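Local coordinates for protein PHB depolymerase (Penicillium funiculosum, PDB 2D81) that hydrolyses ester bonds of the polyester polyhydroxybutyrate, as a depolymerase built on a circularly permuted alpha/beta hydrolase fold, at residues G29-D34 against V301-I306; K75-N80 against N294-G299; A167-I172 against N248-T253; L259-I264 against V307-Q312. One frame throughout, in Å; residues are numbered along the deposited sequence.

Contact 1: G29-D34 against V301-I306; sequences GVAYSD and VQMAAI
Tyr32 and Met303 each place CG anti to the carbonyl carbon (chi1 -69° and -71°), and a bend at the thioether of Met303 (chi3 -64°) then turns its methyl CE into the corner between Ala31 and the tyrosine ring. In this alpha/beta hydrolase fold the pairing joins the C-terminal end of helix 20-31 to the start of helix 301-314. The backbones remain well apart, with the CA atoms of Tyr32 and Met303 separated by 8.6 Å, and side chains bridge the interval.

The tightest approach is between methyl groups: Ala31 CB lies 3.5 Å from Met303 CE. Tyr32 is the first residue to leave helical geometry, and its ring reaches across to helix 301-314. There CE1 of Tyr32 meets CB of Met303 at 3.9 Å, an oblique approach to the ring. The contact between the segments is therefore apolar and rests on van der Waals packing. Beyond them, Met24, Gln27 and Leu28 of helix 20-31 also touch Met303, which is buried, whereas Tyr32 remains partly exposed.

The phenol oxygen finds its polar partner outside the two segments: Tyr32 OH is hydrogen-bonded to the backbone N of Gly299, just ahead of helix 301-314, which would restrain the position of the ring's end. That bond holds the oxygen beside the first turn of the helix, where Tyr32 OH lies 4.1 Å from Ala304 CA.

Contact 2: K75-N80 against N294-G299; sequences KSWSGN and NADQIG
Trp77 offers the face of its indole to the amide nitrogen of Gln297, and this is the tight part of the contact. NE2 of Gln297 stands 3.1 Å above the Trp77 ring plane, over its centre, and its nearest ring atom is Trp77 CE2 at 3.3 Å. The amide does not lie flat on the indole: the two planes are 63° apart, so the nitrogen leads. This geometry is consistent with an amide N-H directed at the pi cloud. Gln297 gets there because its chain runs extended beyond CG, which itself passes 4.0 Å from Trp77 CZ3.

Elsewhere the segments meet more loosely. Asp296 OD1 is 4.3 Å from Trp77 CZ3, and its strong partner is Arg52, with which it forms a salt bridge; Arg52 also touches the indole. On the exposed side, CD1 of Ile298 rests 3.6 Å from the backbone O of Asn80. A backbone hydrogen bond between Ile298 and Gln81 continues the join.

Each side contributes a beta turn. A type II turn from Trp77 to Asn80 leads out of the helix that begins at residue 68, with Gly79 at positive phi (92°), and a type I turn spans Asn294 to Gln297. The geometry is consistent with an amino-aromatic contact between residues of two beta turns, at the surface of the hydrolase fold, with the Asp296 side chain about 13 Å from the bound hydroxybutyrate trimer.

Contact 3: A167-I172 against N248-T253; sequences AALKWI and NKWADT
Lys170 passes its chain along the outer end of the Trp250 indole, with CG over one face near CZ3 and CD and CE beside CH2. CD of Lys170 is 3.8 Å from Trp250 CH2, and CE follows at 3.9 Å from the same Trp250 CH2. A bend at chi3 (-68°) keeps the chain beside the ring, and the two side chains pass at a slant. The contact is made mostly by the methylenes, as van der Waals packing, and the lysine is solvent-exposed.

Deeper in, Leu169 CD1 packs 3.7 Å from Trp250 CB, the two side chains running antiparallel past one another. Trp250 thus touches two successive residues of helix 164-173, with the leucine at its root and the lysine at the far end of its ring. Its orientation has a polar restraint as well, since NE1 donates a hydrogen bond to OD1 of Asp163, just before that helix.

Both helices rest on the central sheet: Leu169 touches Met256 and His224, and Ala251 of helix 247-251 touches Met256 and Ile258. Met256 lies beneath both. Neighbouring helices packed side by side over one face of a mostly parallel sheet are characteristic of the layered alpha/beta hydrolase fold.

Contact 4: L259-I264 against V307-Q312; sequences LYPQAI and VGQVKQ
Leu259 and Pro261 enclose the side-chain oxygen of Gln309 with carbon. OE1 of Gln309 lies 3.5 Å from Leu259 CD2 and 3.7 Å from Leu259 CD1, so both methyls of the leucine bear on it. From the proline ring, Pro261 CG approaches Gln309 OE1 to 3.6 Å. Leu259 sets its CG anti to the backbone nitrogen (chi1 171°) and meets the glutamine at about a right angle. The same CD2 of Leu259 also touches Gln309 CB at 3.9 Å and, more loosely, Val310 CG2 at 4.3 Å.

The next shell explains how the amide is held. NE2 of Gln309 is hydrogen-bonded to the backbone O of Tyr197, which limits rotation of the amide and leaves OE1 facing the leucine and proline. Phe191 of strand 187-192 touches both Leu259 and Gln309, while Val225 of strand 221-227 touches Pro261 and Val310. Helix 301-314 is thereby seated on the central sheet at the end of strand 256-260.

Further out, the chain leaving that strand is braced from within: Gln262 NE2 donates to Tyr260 O over 3.0 Å with an N-H...O angle of 148°, coming from 62° above the carbonyl plane. OE1 of Gln262 is taken by Tyr234 N.

Gln309 is therefore a polar group split by its surroundings. Its nitrogen is satisfied, but its oxygen is buried without a hydrogen-bonding partner in the model, which probably carries a desolvation cost; Leu259 and Pro261 give that oxygen van der Waals contact with carbon.

How the contacts relate
Contacts 1 and 4 share helix 301-314 and have centres 10 Å apart; Tyr32 CD2 meets Val307 CG2 at 3.6 Å. Contact 2, also with its centre 10 Å from that of contact 1, uses the loop leading into this helix. Along the chain, contacts 2 and 3 are nested within the loop closed by contact 1, whereas contact 4 follows contact 3 and crosses contacts 1 and 2. Contact 3 is remote, its centre about 29 Å from that of contact 2, yet Asn248 OD1 and Tyr260 OH, 2.6 Å apart, tie it to contact 4. The C-terminal helix thus joins early and late chain segments around one central sheet.

Contact 1: G29-D34 against V301-I306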
loop_
_atom_site.group_PDB
_atom_site.type_symbol
_atom_site.label_atom_id
_atom_site.label_comp_id
_atom_site.label_asym_id
_atom_site.label_seq_id
_atom_site.Cartn_x
_atom_site.Cartn_y
_atom_site.Cartn_z
ATOM N N GLY A 29 -7.474 -2.627 -2.004
ATOM C CA GLY A 29 -7.589 -3.750 -2.920
ATOM C C GLY A 29 -8.912 -4.485 -2.796
ATOM O O GLY A 29 -9.384 -5.094 -3.757
ATOM N N VAL A 30 -9.513 -4.428 -1.612
ATOM C CA VAL A 30 -10.809 -5.056 -1.377
ATOM C C VAL A 30 -11.969 -4.090 -1.625
ATOM O O VAL A 30 -12.837 -4.352 -2.463
ATOM C CB VAL A 30 -10.902 -5.608 0.068
ATOM C CG1 VAL A 30 -12.312 -6.103 0.359
ATOM C CG2 VAL A 30 -9.890 -6.736 0.252
ATOM N N ALA A 31 -11.985 -2.975 -0.900
ATOM C CA ALA A 31 -13.115 -2.049 -0.961
ATOM C C ALA A 31 -13.249 -1.429 -2.347
ATOM O O ALA A 31 -14.362 -1.197 -2.829
ATOM C CB ALA A 31 -12.959 -0.954 0.093
ATOM N N TYR A 32 -12.110 -1.168 -2.984
ATOM C CA TYR A 32 -12.098 -0.635 -4.340
ATOM C C TYR A 32 -11.434 -1.598 -5.323
ATOM O O TYR A 32 -10.628 -1.189 -6.156
ATOM C CB TYR A 32 -11.371 0.717 -4.384
ATOM C CG TYR A 32 -12.100 1.850 -3.693
ATOM C CD1 TYR A 32 -11.968 2.061 -2.322
ATOM C CD2 TYR A 32 -12.910 2.724 -4.419
ATOM C CE1 TYR A 32 -12.617 3.119 -1.689
ATOM C CE2 TYR A 32 -13.569 3.787 -3.794
ATOM C CZ TYR A 32 -13.416 3.975 -2.433
ATOM O OH TYR A 32 -14.063 5.012 -1.811
ATOM N N SER A 33 -11.781 -2.878 -5.233
ATOM C CA SER A 33 -11.202 -3.874 -6.124
ATOM C C SER A 33 -11.469 -3.539 -7.592
ATOM O O SER A 33 -10.737 -3.981 -8.473
ATOM C CB SER A 33 -11.744 -5.269 -5.792
ATOM O OG SER A 33 -13.154 -5.334 -5.929
ATOM N N ASP A 34 -12.508 -2.747 -7.845
ATOM C CA ASP A 34 -12.829 -2.322 -9.203
ATOM C C ASP A 34 -11.843 -1.280 -9.731
ATOM O O ASP A 34 -11.571 -1.222 -10.932
ATOM C CB ASP A 34 -14.257 -1.760 -9.259
ATOM C CG ASP A 34 -14.446 -0.558 -8.349
ATOM O OD1 ASP A 34 -14.113 -0.658 -7.152
ATOM O OD2 ASP A 34 -14.934 0.491 -8.827
ATOM N N VAL A 301 -12.454 8.108 4.401
ATOM C CA VAL A 301 -11.953 9.400 3.952
ATOM C C VAL A 301 -10.577 9.301 3.305
ATOM O O VAL A 301 -10.324 9.940 2.286
ATOM C CB VAL A 301 -11.916 10.444 5.102
ATOM C CG1 VAL A 301 -13.337 10.763 5.557
ATOM C CG2 VAL A 301 -11.090 9.928 6.268
ATOM N N GLN A 302 -9.685 8.499 3.875
ATOM C CA GLN A 302 -8.356 8.365 3.281
ATOM C C GLN A 302 -8.383 7.545 1.994
ATOM O O GLN A 302 -7.746 7.915 1.009
ATOM C CB GLN A 302 -7.371 7.740 4.276
ATOM C CG GLN A 302 -7.241 8.514 5.584
ATOM C CD GLN A 302 -6.025 8.105 6.386
ATOM O OE1 GLN A 302 -5.609 6.946 6.359
ATOM N NE2 GLN A 302 -5.456 9.056 7.122
ATOM N N MET A 303 -9.118 6.437 1.983
ATOM C CA MET A 303 -9.227 5.654 0.754
ATOM C C MET A 303 -9.859 6.473 -0.367
ATOM O O MET A 303 -9.435 6.390 -1.518
ATOM C CB MET A 303 -10.043 4.374 0.976
ATOM C CG MET A 303 -9.337 3.324 1.824
ATOM S SD MET A 303 -9.901 1.646 1.462
ATOM C CE MET A 303 -11.613 1.740 1.967
ATOM N N ALA A 304 -10.869 7.267 -0.030
ATOM C CA ALA A 304 -11.539 8.098 -1.025
ATOM C C ALA A 304 -10.579 9.124 -1.628
ATOM O O ALA A 304 -10.647 9.429 -2.824
ATOM C CB ALA A 304 -12.737 8.804 -0.393
ATOM N N ALA A 305 -9.686 9.653 -0.798
ATOM C CA ALA A 305 -8.692 10.620 -1.256
ATOM C C ALA A 305 -7.711 9.963 -2.221
ATOM O O ALA A 305 -7.417 10.502 -3.288
ATOM C CB ALA A 305 -7.940 11.200 -0.065
ATOM N N ILE A 306 -7.206 8.795 -1.838
ATOM C CA ILE A 306 -6.291 8.047 -2.689
ATOM C C ILE A 306 -6.955 7.654 -4.006
ATOM O O ILE A 306 -6.363 7.798 -5.074
ATOM C CB ILE A 306 -5.776 6.785 -1.960
ATOM C CG1 ILE A 306 -4.980 7.207 -0.717
ATOM C CG2 ILE A 306 -4.889 5.957 -2.894
ATOM C CD1 ILE A 306 -4.582 6.050 0.192
#

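Contact 2: K75-N80 against N294-G299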
loop_
_atom_site.group_PDB
_atom_site.type_symbol
_atom_site.label_atom_id
_atom_site.label_comp_id
_atom_site.label_asym_id
_atom_site.label_seq_id
_atom_site.Cartn_x
_atom_site.Cartn_y
_atom_site.Cartn_z
ATOM N N LYS A 75 -18.094 -10.849 2.829
ATOM C CA LYS A 75 -19.221 -11.471 2.147
ATOM C C LYS A 75 -20.465 -10.599 2.237
ATOM O O LYS A 75 -21.170 -10.408 1.249
ATOM C CB LYS A 75 -19.510 -12.851 2.745
ATOM C CG LYS A 75 -18.411 -13.863 2.493
ATOM C CD LYS A 75 -18.737 -15.211 3.106
ATOM C CE LYS A 75 -17.602 -16.200 2.900
ATOM N NZ LYS A 75 -17.877 -17.501 3.569
ATOM N N SER A 76 -20.724 -10.065 3.425
ATOM C CA SER A 76 -21.944 -9.304 3.665
ATOM C C SER A 76 -21.953 -7.968 2.927
ATOM O O SER A 76 -22.991 -7.547 2.418
ATOM C CB SER A 76 -22.126 -9.064 5.165
ATOM O OG SER A 76 -22.216 -10.294 5.861
ATOM N N TRP A 77 -20.797 -7.309 2.866
ATOM C CA TRP A 77 -20.714 -5.975 2.275
ATOM C C TRP A 77 -20.528 -5.997 0.761
ATOM O O TRP A 77 -20.602 -4.956 0.111
ATOM C CB TRP A 77 -19.563 -5.178 2.904
ATOM C CG TRP A 77 -19.664 -5.016 4.394
ATOM C CD1 TRP A 77 -20.800 -5.081 5.152
ATOM C CD2 TRP A 77 -18.593 -4.729 5.300
ATOM N NE1 TRP A 77 -20.501 -4.851 6.475
ATOM C CE2 TRP A 77 -19.154 -4.633 6.593
ATOM C CE3 TRP A 77 -17.212 -4.540 5.144
ATOM C CZ2 TRP A 77 -18.380 -4.359 7.728
ATOM C CZ3 TRP A 77 -16.443 -4.266 6.277
ATOM C CH2 TRP A 77 -17.031 -4.179 7.550
ATOM N N SER A 78 -20.283 -7.177 0.202
ATOM C CA SER A 78 -19.968 -7.293 -1.220
ATOM C C SER A 78 -21.033 -6.642 -2.097
ATOM O O SER A 78 -22.208 -7.005 -2.041
ATOM C CB SER A 78 -19.815 -8.768 -1.609
ATOM O OG SER A 78 -19.517 -8.893 -2.993
ATOM N N GLY A 79 -20.613 -5.673 -2.905
ATOM C CA GLY A 79 -21.535 -5.031 -3.825
ATOM C C GLY A 79 -22.205 -3.794 -3.256
ATOM O O GLY A 79 -22.916 -3.083 -3.972
ATOM N N ASN A 80 -21.984 -3.536 -1.971
ATOM C CA ASN A 80 -22.525 -2.350 -1.325
ATOM C C ASN A 80 -21.433 -1.508 -0.677
ATOM O O ASN A 80 -20.957 -0.549 -1.284
ATOM C CB ASN A 80 -23.582 -2.746 -0.288
ATOM C CG ASN A 80 -24.883 -3.184 -0.931
ATOM O OD1 ASN A 80 -25.510 -2.419 -1.666
ATOM N ND2 ASN A 80 -25.296 -4.417 -0.660
ATOM N N ASN A 294 -16.100 3.979 8.664
ATOM C CA ASN A 294 -16.000 3.354 7.344
ATOM C C ASN A 294 -14.589 3.402 6.758
ATOM O O ASN A 294 -14.421 3.389 5.539
ATOM C CB ASN A 294 -16.964 4.026 6.367
ATOM C CG ASN A 294 -16.900 5.534 6.436
ATOM O OD1 ASN A 294 -15.818 6.116 6.541
ATOM N ND2 ASN A 294 -18.059 6.179 6.375
ATOM N N ALA A 295 -13.581 3.446 7.624
ATOM C CA ALA A 295 -12.190 3.563 7.188
ATOM C C ALA A 295 -11.789 2.556 6.109
ATOM O O ALA A 295 -10.984 2.874 5.231
ATOM C CB ALA A 295 -11.252 3.432 8.390
ATOM N N ASP A 296 -12.331 1.341 6.180
ATOM C CA ASP A 296 -11.964 0.306 5.217
ATOM C C ASP A 296 -13.079 -0.029 4.230
ATOM O O ASP A 296 -13.053 -1.074 3.577
ATOM C CB ASP A 296 -11.492 -0.964 5.947
ATOM C CG ASP A 296 -12.593 -1.646 6.748
ATOM O OD1 ASP A 296 -13.662 -1.043 6.986
ATOM O OD2 ASP A 296 -12.375 -2.806 7.158
ATOM N N GLN A 297 -14.044 0.877 4.103
ATOM C CA GLN A 297 -15.148 0.697 3.162
ATOM C C GLN A 297 -15.162 1.839 2.152
ATOM O O GLN A 297 -14.472 2.842 2.326
ATOM C CB GLN A 297 -16.478 0.656 3.921
ATOM C CG GLN A 297 -16.543 -0.443 4.982
ATOM C CD GLN A 297 -17.749 -0.308 5.897
ATOM O OE1 GLN A 297 -18.003 0.762 6.446
ATOM N NE2 GLN A 297 -18.491 -1.396 6.071
ATOM N N ILE A 298 -15.939 1.682 1.088
ATOM C CA ILE A 298 -16.114 2.763 0.128
ATOM C C ILE A 298 -16.516 4.027 0.890
ATOM O O ILE A 298 -17.398 3.989 1.745
ATOM C CB ILE A 298 -17.200 2.394 -0.918
ATOM C CG1 ILE A 298 -16.724 1.194 -1.746
ATOM C CG2 ILE A 298 -17.484 3.590 -1.830
ATOM C CD1 ILE A 298 -17.819 0.522 -2.589
ATOM N N GLY A 299 -15.844 5.137 0.599
ATOM C CA GLY A 299 -16.132 6.372 1.310
ATOM C C GLY A 299 -15.243 6.658 2.512
ATOM O O GLY A 299 -15.263 7.770 3.043
#

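Contact 3: A167-I172 against N248-T253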
loop_
_atom_site.group_PDB
_atom_site.type_symbol
_atom_site.label_atom_id
_atom_site.label_comp_id
_atom_site.label_asym_id
_atom_site.label_seq_id
_atom_site.Cartn_x
_atom_site.Cartn_y
_atom_site.Cartn_z
ATOM N N ALA A 167 9.721 -7.706 -6.748
ATOM C CA ALA A 167 8.933 -8.925 -6.613
ATOM C C ALA A 167 7.444 -8.602 -6.709
ATOM O O ALA A 167 6.699 -9.276 -7.419
ATOM C CB ALA A 167 9.238 -9.602 -5.282
ATOM N N ALA A 168 7.017 -7.570 -5.989
ATOM C CA ALA A 168 5.609 -7.182 -5.983
ATOM C C ALA A 168 5.140 -6.734 -7.367
ATOM O O ALA A 168 4.093 -7.172 -7.846
ATOM C CB ALA A 168 5.375 -6.065 -4.966
ATOM N N LEU A 169 5.910 -5.862 -8.008
ATOM C CA LEU A 169 5.517 -5.332 -9.313
ATOM C C LEU A 169 5.532 -6.401 -10.402
ATOM O O LEU A 169 4.638 -6.442 -11.253
ATOM C CB LEU A 169 6.430 -4.168 -9.714
ATOM C CG LEU A 169 6.304 -2.898 -8.868
ATOM C CD1 LEU A 169 7.322 -1.870 -9.340
ATOM C CD2 LEU A 169 4.881 -2.342 -8.974
ATOM N N LYS A 170 6.539 -7.267 -10.378
ATOM C CA LYS A 170 6.585 -8.363 -11.331
ATOM C C LYS A 170 5.447 -9.350 -11.103
ATOM O O LYS A 170 4.902 -9.891 -12.061
ATOM C CB LYS A 170 7.937 -9.083 -11.265
ATOM C CG LYS A 170 9.069 -8.287 -11.903
ATOM C CD LYS A 170 10.366 -9.082 -11.973
ATOM C CE LYS A 170 10.955 -9.333 -10.599
ATOM N NZ LYS A 170 12.219 -10.115 -10.696
ATOM N N TRP A 171 5.070 -9.583 -9.850
ATOM C CA TRP A 171 3.962 -10.496 -9.605
ATOM C C TRP A 171 2.653 -9.899 -10.101
ATOM O O TRP A 171 1.850 -10.581 -10.736
ATOM C CB TRP A 171 3.820 -10.838 -8.120
ATOM C CG TRP A 171 2.768 -11.879 -7.925
ATOM C CD1 TRP A 171 1.500 -11.697 -7.454
ATOM C CD2 TRP A 171 2.863 -13.253 -8.306
ATOM N NE1 TRP A 171 0.794 -12.878 -7.523
ATOM C CE2 TRP A 171 1.609 -13.849 -8.043
ATOM C CE3 TRP A 171 3.888 -14.040 -8.849
ATOM C CZ2 TRP A 171 1.350 -15.198 -8.304
ATOM C CZ3 TRP A 171 3.631 -15.383 -9.110
ATOM C CH2 TRP A 171 2.372 -15.948 -8.836
ATOM N N ILE A 172 2.445 -8.621 -9.809
ATOM C CA ILE A 172 1.198 -7.960 -10.169
ATOM C C ILE A 172 1.057 -7.793 -11.681
ATOM O O ILE A 172 -0.008 -8.052 -12.240
ATOM C CB ILE A 172 1.095 -6.584 -9.479
ATOM C CG1 ILE A 172 1.001 -6.786 -7.963
ATOM C CG2 ILE A 172 -0.125 -5.819 -9.995
ATOM C CD1 ILE A 172 1.048 -5.503 -7.153
ATOM N N ASN A 248 10.798 2.832 -8.097
ATOM C CA ASN A 248 11.037 3.700 -9.240
ATOM C C ASN A 248 11.991 3.066 -10.240
ATOM O O ASN A 248 11.883 3.310 -11.441
ATOM C CB ASN A 248 11.587 5.055 -8.785
ATOM C CG ASN A 248 10.634 5.786 -7.864
ATOM O OD1 ASN A 248 9.434 5.514 -7.858
ATOM N ND2 ASN A 248 11.161 6.729 -7.092
ATOM N N LYS A 249 12.920 2.250 -9.745
ATOM C CA LYS A 249 13.869 1.556 -10.614
ATOM C C LYS A 249 13.142 0.687 -11.633
ATOM O O LYS A 249 13.538 0.614 -12.798
ATOM C CB LYS A 249 14.809 0.680 -9.780
ATOM C CG LYS A 249 15.657 1.453 -8.785
ATOM C CD LYS A 249 16.582 0.526 -8.016
ATOM C CE LYS A 249 17.462 1.305 -7.057
ATOM N NZ LYS A 249 18.329 2.281 -7.775
ATOM N N TRP A 250 12.079 0.023 -11.185
ATOM C CA TRP A 250 11.281 -0.822 -12.064
ATOM C C TRP A 250 10.312 -0.013 -12.922
ATOM O O TRP A 250 10.133 -0.298 -14.108
ATOM C CB TRP A 250 10.509 -1.860 -11.239
ATOM C CG TRP A 250 11.393 -2.926 -10.676
ATOM C CD1 TRP A 250 11.977 -2.952 -9.439
ATOM C CD2 TRP A 250 11.853 -4.097 -11.359
ATOM N NE1 TRP A 250 12.775 -4.067 -9.312
ATOM C CE2 TRP A 250 12.716 -4.786 -10.478
ATOM C CE3 TRP A 250 11.621 -4.631 -12.636
ATOM C CZ2 TRP A 250 13.348 -5.984 -10.832
ATOM C CZ3 TRP A 250 12.251 -5.822 -12.988
ATOM C CH2 TRP A 250 13.104 -6.483 -12.087
ATOM N N ALA A 251 9.688 0.994 -12.323
ATOM C CA ALA A 251 8.756 1.846 -13.052
ATOM C C ALA A 251 9.449 2.481 -14.254
ATOM O O ALA A 251 8.852 2.620 -15.328
ATOM C CB ALA A 251 8.215 2.934 -12.131
ATOM N N ASP A 252 10.712 2.858 -14.071
ATOM C CA ASP A 252 11.397 3.713 -15.039
ATOM C C ASP A 252 11.532 3.058 -16.407
ATOM O O ASP A 252 11.588 3.743 -17.428
ATOM C CB ASP A 252 12.791 4.090 -14.532
ATOM C CG ASP A 252 13.340 5.324 -15.219
ATOM O OD1 ASP A 252 14.518 5.318 -15.632
ATOM O OD2 ASP A 252 12.587 6.305 -15.340
ATOM N N THR A 253 11.591 1.732 -16.426
ATOM C CA THR A 253 11.797 1.008 -17.674
ATOM C C THR A 253 10.538 0.280 -18.142
ATOM O O THR A 253 10.588 -0.523 -19.075
ATOM C CB THR A 253 12.936 -0.018 -17.531
ATOM O OG1 THR A 253 12.639 -0.917 -16.453
ATOM C CG2 THR A 253 14.254 0.688 -17.255
#

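Contact 4: L259-I264 against V307-Q312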
loop_
_atom_site.group_PDB
_atom_site.type_symbol
_atom_site.label_atom_id
_atom_site.label_comp_id
_atom_site.label_asym_id
_atom_site.label_seq_id
_atom_site.Cartn_x
_atom_site.Cartn_y
_atom_site.Cartn_z
ATOM N N LEU A 259 2.550 6.358 -7.690
ATOM C CA LEU A 259 1.951 7.405 -6.866
ATOM C C LEU A 259 2.265 7.148 -5.398
ATOM O O LEU A 259 2.065 6.038 -4.901
ATOM C CB LEU A 259 0.434 7.438 -7.069
ATOM C CG LEU A 259 -0.390 8.334 -6.137
ATOM C CD1 LEU A 259 -0.021 9.802 -6.356
ATOM C CD2 LEU A 259 -1.876 8.115 -6.405
ATOM N N TYR A 260 2.767 8.175 -4.716
ATOM C CA TYR A 260 3.121 8.063 -3.300
ATOM C C TYR A 260 2.311 9.019 -2.425
ATOM O O TYR A 260 2.762 10.127 -2.134
ATOM C CB TYR A 260 4.610 8.378 -3.071
ATOM C CG TYR A 260 5.599 7.451 -3.739
ATOM C CD1 TYR A 260 6.126 7.745 -5.001
ATOM C CD2 TYR A 260 6.038 6.295 -3.096
ATOM C CE1 TYR A 260 7.072 6.908 -5.600
ATOM C CE2 TYR A 260 6.980 5.451 -3.687
ATOM C CZ TYR A 260 7.492 5.764 -4.935
ATOM O OH TYR A 260 8.421 4.930 -5.517
ATOM N N PRO A 261 1.106 8.611 -1.998
ATOM C CA PRO A 261 0.300 9.495 -1.145
ATOM C C PRO A 261 1.017 9.629 0.201
ATOM O O PRO A 261 1.782 8.746 0.582
ATOM C CB PRO A 261 -1.025 8.741 -1.012
ATOM C CG PRO A 261 -1.064 7.873 -2.260
ATOM C CD PRO A 261 0.356 7.395 -2.359
ATOM N N GLN A 262 0.772 10.719 0.924
ATOM C CA GLN A 262 1.481 10.944 2.183
ATOM C C GLN A 262 0.541 11.143 3.363
ATOM O O GLN A 262 -0.356 11.982 3.315
ATOM C CB GLN A 262 2.397 12.167 2.073
ATOM C CG GLN A 262 3.461 12.088 0.976
ATOM C CD GLN A 262 4.425 10.935 1.170
ATOM O OE1 GLN A 262 4.919 10.699 2.271
ATOM N NE2 GLN A 262 4.710 10.218 0.092
ATOM N N ALA A 263 0.756 10.375 4.425
ATOM C CA ALA A 263 0.068 10.631 5.687
ATOM C C ALA A 263 0.846 11.697 6.456
ATOM O O ALA A 263 1.844 12.222 5.965
ATOM C CB ALA A 263 -0.028 9.344 6.510
ATOM N N ILE A 264 0.386 12.014 7.663
ATOM C CA ILE A 264 1.023 13.040 8.481
ATOM C C ILE A 264 0.760 12.745 9.958
ATOM O O ILE A 264 -0.298 12.236 10.317
ATOM C CB ILE A 264 0.453 14.450 8.134
ATOM C CG1 ILE A 264 1.186 15.542 8.918
ATOM C CG2 ILE A 264 -1.030 14.504 8.455
ATOM C CD1 ILE A 264 2.584 15.819 8.430
ATOM N N VAL A 307 -8.190 7.167 -3.932
ATOM C CA VAL A 307 -8.929 6.819 -5.140
ATOM C C VAL A 307 -9.169 8.050 -6.011
ATOM O O VAL A 307 -9.150 7.964 -7.239
ATOM C CB VAL A 307 -10.287 6.167 -4.793
ATOM C CG1 VAL A 307 -11.120 5.981 -6.058
ATOM C CG2 VAL A 307 -10.048 4.820 -4.124
ATOM N N GLY A 308 -9.392 9.193 -5.370
ATOM C CA GLY A 308 -9.595 10.426 -6.112
ATOM C C GLY A 308 -8.346 10.830 -6.867
ATOM O O GLY A 308 -8.417 11.308 -8.001
ATOM N N GLN A 309 -7.197 10.637 -6.230
ATOM C CA GLN A 309 -5.913 10.859 -6.877
ATOM C C GLN A 309 -5.767 9.941 -8.083
ATOM O O GLN A 309 -5.367 10.373 -9.162
ATOM C CB GLN A 309 -4.778 10.604 -5.882
ATOM C CG GLN A 309 -4.692 11.643 -4.767
ATOM C CD GLN A 309 -3.650 11.292 -3.727
ATOM O OE1 GLN A 309 -2.717 10.543 -4.005
ATOM N NE2 GLN A 309 -3.797 11.843 -2.522
ATOM N N VAL A 310 -6.100 8.668 -7.895
ATOM C CA VAL A 310 -5.993 7.696 -8.973
ATOM C C VAL A 310 -6.894 8.077 -10.141
ATOM O O VAL A 310 -6.475 8.037 -11.299
ATOM C CB VAL A 310 -6.373 6.285 -8.480
ATOM C CG1 VAL A 310 -6.518 5.338 -9.659
ATOM C CG2 VAL A 310 -5.310 5.776 -7.521
ATOM N N LYS A 311 -8.135 8.443 -9.834
ATOM C CA LYS A 311 -9.106 8.782 -10.869
ATOM C C LYS A 311 -8.600 9.944 -11.720
ATOM O O LYS A 311 -8.803 9.969 -12.935
ATOM C CB LYS A 311 -10.444 9.169 -10.235
ATOM C CG LYS A 311 -11.097 8.084 -9.389
ATOM C CD LYS A 311 -11.891 7.096 -10.223
ATOM C CE LYS A 311 -12.676 6.150 -9.325
ATOM N NZ LYS A 311 -13.577 5.243 -10.087
ATOM N N GLN A 312 -7.946 10.905 -11.074
ATOM C CA GLN A 312 -7.406 12.064 -11.777
ATOM C C GLN A 312 -6.290 11.645 -12.729
ATOM O O GLN A 312 -6.270 12.044 -13.893
ATOM C CB GLN A 312 -6.883 13.091 -10.770
ATOM C CG GLN A 312 -6.109 14.267 -11.375
ATOM C CD GLN A 312 -6.898 15.035 -12.422
ATOM O OE1 GLN A 312 -8.122 14.926 -12.505
ATOM N NE2 GLN A 312 -6.195 15.830 -13.222
#